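Local coordinates for nird-like protein (Hydrogenobacter thermophilus, PDB 4CH7), which catalyses the decarboxylation of siroheme to 12,18-didecarboxysiroheme, a step in the biosynthesis of heme d1, at residues E112-L116 against E117-R121; S321-F324 against E325-F328. All blocks are in the same frame, centred on the assembly; numbering follows the deposited sequence.

Overall arrangement
From the N terminus, the chain reaches contact 1 where it leaves strand 103-109 and turns into helix 116-126, within the first AsnC-like ligand-binding domain. Contact 1 closes one helical turn there, and the chain then runs on through the second half of the protein. Contact 2 opens only after strand 303-314 and closes an early turn of the C-terminal helix 323-335. The two lie in series, neither nesting nor crossing, yet their centres are about 13 Å apart and they touch: I113 packs on F324, E325 and F328, and S114 CB lies 3.4 Å from F328 CZ. With F328 also on V119, the C-terminal helix is laid against the loop and helix of contact 1.

Contact 1. Residues E112-L116 against E117-R121; sequences EISEL and EDVVR
S114 and E115 meet D118 and V119 at the N-terminal turn of helix 116-126, which follows strand 103-109 in the AsnC-like domain, with E115 as the N-cap residue. The backbone closes the turn: V119 N gives a 3.1 Å hydrogen bond to E115 O at a straight 167°, D118 N adds a weak one to the same oxygen, and V120 N reaches L116 O in the next.

The S114 hydroxyl adds a side-chain bond to the turn. It stands opposite the backbone N about CA-CB (chi1 170°), which brings OG forward to donate to E115 O at 3.0 Å, tilted 26° from the carbonyl plane. E115 O is thus gripped from the side by the serine while V119 N approaches nearly end-on. With an alanine here, E115 O is likely to lose its second firm donor, and a small gap to open beside V119 CG2, which OG touches at 3.4 Å.

Apolar packing is lighter here, L116 CD2 lying 4.3 Å from V120 CG1; L116 chiefly faces strands 65-71 and 132-139.

Among the charges, E117 forms a separate ion pair with R136. E115 and D118 bring OE2 and OD2 to 4.2 Å, a proximity probably offset in part by R121, whose NH2 forms a salt bridge to D118 OD1 at 3.2 Å, meeting that oxygen from above the carboxylate plane.

Contact 2. Residues S321-F324 against E325-F328; sequences SEEF and ERWF
The N-terminal part of the C-terminal helix 323-335 is built here, its backbone closed by successive i to i+4 hydrogen bonds. R326 N meets E322 O at 3.2 Å and 170°, W327 N reaches E323 O, and F328 N binds F324 O. W327 N comes to its acceptor, E323 O, from above the carbonyl plane.

F324 and W327, three residues apart, carry the aromatic side of the turn. Both have CG anti to the backbone N, a shared torsion that sends the two rings off the same side of the turn, where they can meet. The side chains slant across one another, with W327 CE3 lying over one face of the F324 ring toward its rim. F324 CE1 and W327 CZ3 are 4.1 Å apart, and the ring planes are inclined at 42°. F324 CE2 also packs 4.3 Å from F328 CB. Both F324 and W327 touch C88; on helix 116-126, W327 touches M123, and F328 touches V119 and L122.

On another side of the turn, R326 bends at chi3 (46°) and folds back over E323, NH2 coming within 3.2 Å of E323 CB. The guanidinium lays a face over E323 O, yet the charged ends stay beyond salt-bridge range, E323 OE1 and R326 NH2 being 4.4 Å apart. Aromatic rings packed on the protein and charged residues elsewhere on the turn are the mark of an amphipathic alpha-helix.

Contact 1. Residues E112-L116 against E117-R121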
loop_
_atom_site.group_PDB
_atom_site.type_symbol
_atom_site.label_atom_id
_atom_site.label_comp_id
_atom_site.label_asym_id
_atom_site.label_seq_id
_atom_site.Cartn_x
_atom_site.Cartn_y
_atom_site.Cartn_z
ATOM N N GLU A 112 11.363 12.883 9.133
ATOM C CA GLU A 112 11.699 13.696 10.308
ATOM C C GLU A 112 11.105 13.220 11.638
ATOM O O GLU A 112 10.513 14.011 12.376
ATOM C CB GLU A 112 11.334 15.169 10.085
ATOM C CG GLU A 112 12.403 15.984 9.376
ATOM C CD GLU A 112 12.108 16.183 7.905
ATOM O OE1 GLU A 112 10.917 16.307 7.546
ATOM O OE2 GLU A 112 13.066 16.215 7.106
ATOM N N ILE A 113 11.271 11.938 11.943
ATOM C CA ILE A 113 10.909 11.403 13.251
ATOM C C ILE A 113 11.977 10.409 13.678
ATOM O O ILE A 113 12.561 10.521 14.759
ATOM C CB ILE A 113 9.526 10.716 13.236
ATOM C CG1 ILE A 113 8.410 11.762 13.222
ATOM C CG2 ILE A 113 9.364 9.800 14.444
ATOM C CD1 ILE A 113 7.023 11.187 13.396
ATOM N N SER A 114 12.228 9.445 12.802
ATOM C CA SER A 114 13.258 8.440 13.000
ATOM C C SER A 114 13.463 7.722 11.683
ATOM O O SER A 114 12.525 7.583 10.894
ATOM C CB SER A 114 12.828 7.432 14.062
ATOM O OG SER A 114 13.717 6.329 14.108
ATOM N N GLU A 115 14.689 7.283 11.430
ATOM C CA GLU A 115 14.946 6.455 10.263
ATOM C C GLU A 115 14.251 5.121 10.475
ATOM O O GLU A 115 14.112 4.665 11.611
ATOM C CB GLU A 115 16.445 6.257 10.056
ATOM C CG GLU A 115 17.193 7.544 9.759
ATOM C CD GLU A 115 18.693 7.362 9.762
ATOM O OE1 GLU A 115 19.167 6.317 9.273
ATOM O OE2 GLU A 115 19.396 8.266 10.256
ATOM N N LEU A 116 13.803 4.510 9.382
ATOM C CA LEU A 116 13.085 3.241 9.437
ATOM C C LEU A 116 13.893 2.168 10.167
ATOM O O LEU A 116 13.352 1.423 10.985
ATOM C CB LEU A 116 12.725 2.783 8.021
ATOM C CG LEU A 116 11.900 1.506 7.873
ATOM C CD1 LEU A 116 10.814 1.688 6.829
ATOM C CD2 LEU A 116 12.794 0.349 7.497
ATOM N N GLU A 117 15.190 2.107 9.870
ATOM C CA GLU A 117 16.095 1.140 10.492
ATOM C C GLU A 117 16.181 1.286 12.009
ATOM O O GLU A 117 16.352 0.297 12.726
ATOM C CB GLU A 117 17.496 1.262 9.890
ATOM C CG GLU A 117 17.707 0.462 8.614
ATOM C CD GLU A 117 17.059 1.091 7.392
ATOM O OE1 GLU A 117 16.489 2.194 7.506
ATOM O OE2 GLU A 117 17.130 0.477 6.310
ATOM N N ASP A 118 16.079 2.521 12.494
ATOM C CA ASP A 118 16.090 2.776 13.929
ATOM C C ASP A 118 14.786 2.291 14.557
ATOM O O ASP A 118 14.791 1.644 15.605
ATOM C CB ASP A 118 16.290 4.268 14.216
ATOM C CG ASP A 118 17.679 4.755 13.849
ATOM O OD1 ASP A 118 18.664 4.062 14.181
ATOM O OD2 ASP A 118 17.786 5.833 13.227
ATOM N N VAL A 119 13.674 2.614 13.902
ATOM C CA VAL A 119 12.346 2.197 14.345
ATOM C C VAL A 119 12.255 0.687 14.559
ATOM O O VAL A 119 11.778 0.234 15.598
ATOM C CB VAL A 119 11.256 2.649 13.347
ATOM C CG1 VAL A 119 9.900 2.102 13.741
ATOM C CG2 VAL A 119 11.209 4.163 13.260
ATOM N N VAL A 120 12.726 -0.085 13.584
ATOM C CA VAL A 120 12.662 -1.542 13.671
ATOM C C VAL A 120 13.633 -2.103 14.711
ATOM O O VAL A 120 13.347 -3.117 15.347
ATOM C CB VAL A 120 12.898 -2.219 12.295
ATOM C CG1 VAL A 120 11.962 -1.644 11.254
ATOM C CG2 VAL A 120 14.339 -2.060 11.840
ATOM N N ARG A 121 14.775 -1.440 14.883
ATOM C CA ARG A 121 15.762 -1.847 15.884
ATOM C C ARG A 121 15.153 -1.756 17.278
ATOM O O ARG A 121 15.261 -2.682 18.085
ATOM C CB ARG A 121 17.019 -0.970 15.804
ATOM C CG ARG A 121 17.972 -1.140 16.983
ATOM C CD ARG A 121 19.223 -0.282 16.835
ATOM N NE ARG A 121 18.915 1.125 16.591
ATOM C CZ ARG A 121 18.666 2.016 17.547
ATOM N NH1 ARG A 121 18.679 1.652 18.821
ATOM N NH2 ARG A 121 18.400 3.274 17.233
#

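Contact 2. Residues S321-F324 against E325-F328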
loop_
_atom_site.group_PDB
_atom_site.type_symbol
_atom_site.label_atom_id
_atom_site.label_comp_id
_atom_site.label_asym_id
_atom_site.label_seq_id
_atom_site.Cartn_x
_atom_site.Cartn_y
_atom_site.Cartn_z
ATOM N N SER A 321 -0.614 11.798 10.425
ATOM C CA SER A 321 -1.335 11.838 11.691
ATOM C C SER A 321 -0.305 11.915 12.809
ATOM O O SER A 321 0.848 11.530 12.620
ATOM C CB SER A 321 -2.222 10.606 11.859
ATOM O OG SER A 321 -1.456 9.417 11.838
ATOM N N GLU A 322 -0.713 12.424 13.966
ATOM C CA GLU A 322 0.209 12.617 15.078
ATOM C C GLU A 322 0.420 11.328 15.859
ATOM O O GLU A 322 1.286 11.254 16.732
ATOM C CB GLU A 322 -0.320 13.702 16.016
ATOM C CG GLU A 322 -0.525 15.049 15.351
ATOM C CD GLU A 322 -1.481 15.932 16.123
ATOM O OE1 GLU A 322 -2.238 15.398 16.961
ATOM O OE2 GLU A 322 -1.476 17.159 15.889
ATOM N N GLU A 323 -0.371 10.311 15.534
ATOM C CA GLU A 323 -0.405 9.084 16.325
ATOM C C GLU A 323 0.824 8.177 16.186
ATOM O O GLU A 323 1.079 7.358 17.068
ATOM C CB GLU A 323 -1.697 8.299 16.063
ATOM C CG GLU A 323 -1.871 7.815 14.636
ATOM C CD GLU A 323 -3.159 7.037 14.438
ATOM O OE1 GLU A 323 -3.817 6.702 15.448
ATOM O OE2 GLU A 323 -3.512 6.764 13.272
ATOM N N PHE A 324 1.587 8.309 15.102
ATOM C CA PHE A 324 2.817 7.527 14.976
ATOM C C PHE A 324 3.870 8.033 15.947
ATOM O O PHE A 324 4.454 7.259 16.705
ATOM C CB PHE A 324 3.387 7.564 13.555
ATOM C CG PHE A 324 4.668 6.779 13.405
ATOM C CD1 PHE A 324 4.632 5.424 13.101
ATOM C CD2 PHE A 324 5.908 7.387 13.587
ATOM C CE1 PHE A 324 5.803 4.691 12.974
ATOM C CE2 PHE A 324 7.083 6.660 13.465
ATOM C CZ PHE A 324 7.030 5.310 13.156
ATOM N N GLU A 325 4.124 9.336 15.893
ATOM C CA GLU A 325 5.110 9.975 16.753
ATOM C C GLU A 325 4.804 9.689 18.218
ATOM O O GLU A 325 5.686 9.290 18.978
ATOM C CB GLU A 325 5.134 11.484 16.497
ATOM C CG GLU A 325 6.081 12.261 17.400
ATOM C CD GLU A 325 6.044 13.753 17.137
ATOM O OE1 GLU A 325 6.168 14.156 15.962
ATOM O OE2 GLU A 325 5.885 14.524 18.106
ATOM N N ARG A 326 3.544 9.875 18.598
ATOM C CA ARG A 326 3.094 9.592 19.955
ATOM C C ARG A 326 3.309 8.123 20.308
ATOM O O ARG A 326 3.734 7.800 21.418
ATOM C CB ARG A 326 1.622 9.976 20.119
ATOM C CG ARG A 326 1.033 9.612 21.467
ATOM C CD ARG A 326 -0.353 10.211 21.653
ATOM N NE ARG A 326 -1.203 10.018 20.482
ATOM C CZ ARG A 326 -1.810 8.876 20.175
ATOM N NH1 ARG A 326 -1.657 7.809 20.945
ATOM N NH2 ARG A 326 -2.569 8.797 19.092
ATOM N N TRP A 327 3.025 7.238 19.356
ATOM C CA TRP A 327 3.320 5.823 19.528
ATOM C C TRP A 327 4.820 5.607 19.663
ATOM O O TRP A 327 5.267 4.763 20.441
ATOM C CB TRP A 327 2.794 5.004 18.347
ATOM C CG TRP A 327 3.244 3.574 18.393
ATOM C CD1 TRP A 327 2.628 2.540 19.038
ATOM C CD2 TRP A 327 4.415 3.021 17.777
ATOM N NE1 TRP A 327 3.343 1.379 18.858
ATOM C CE2 TRP A 327 4.444 1.647 18.088
ATOM C CE3 TRP A 327 5.440 3.553 16.992
ATOM C CZ2 TRP A 327 5.460 0.802 17.641
ATOM C CZ3 TRP A 327 6.446 2.712 16.549
ATOM C CH2 TRP A 327 6.449 1.355 16.877
ATOM N N PHE A 328 5.592 6.370 18.895
ATOM C CA PHE A 328 7.042 6.221 18.874
ATOM C C PHE A 328 7.692 6.629 20.195
ATOM O O PHE A 328 8.568 5.923 20.699
ATOM C CB PHE A 328 7.649 7.010 17.714
ATOM C CG PHE A 328 9.108 6.734 17.496
ATOM C CD1 PHE A 328 9.556 5.433 17.300
ATOM C CD2 PHE A 328 10.031 7.768 17.481
ATOM C CE1 PHE A 328 10.899 5.168 17.100
ATOM C CE2 PHE A 328 11.377 7.511 17.280
ATOM C CZ PHE A 328 11.811 6.208 17.090
#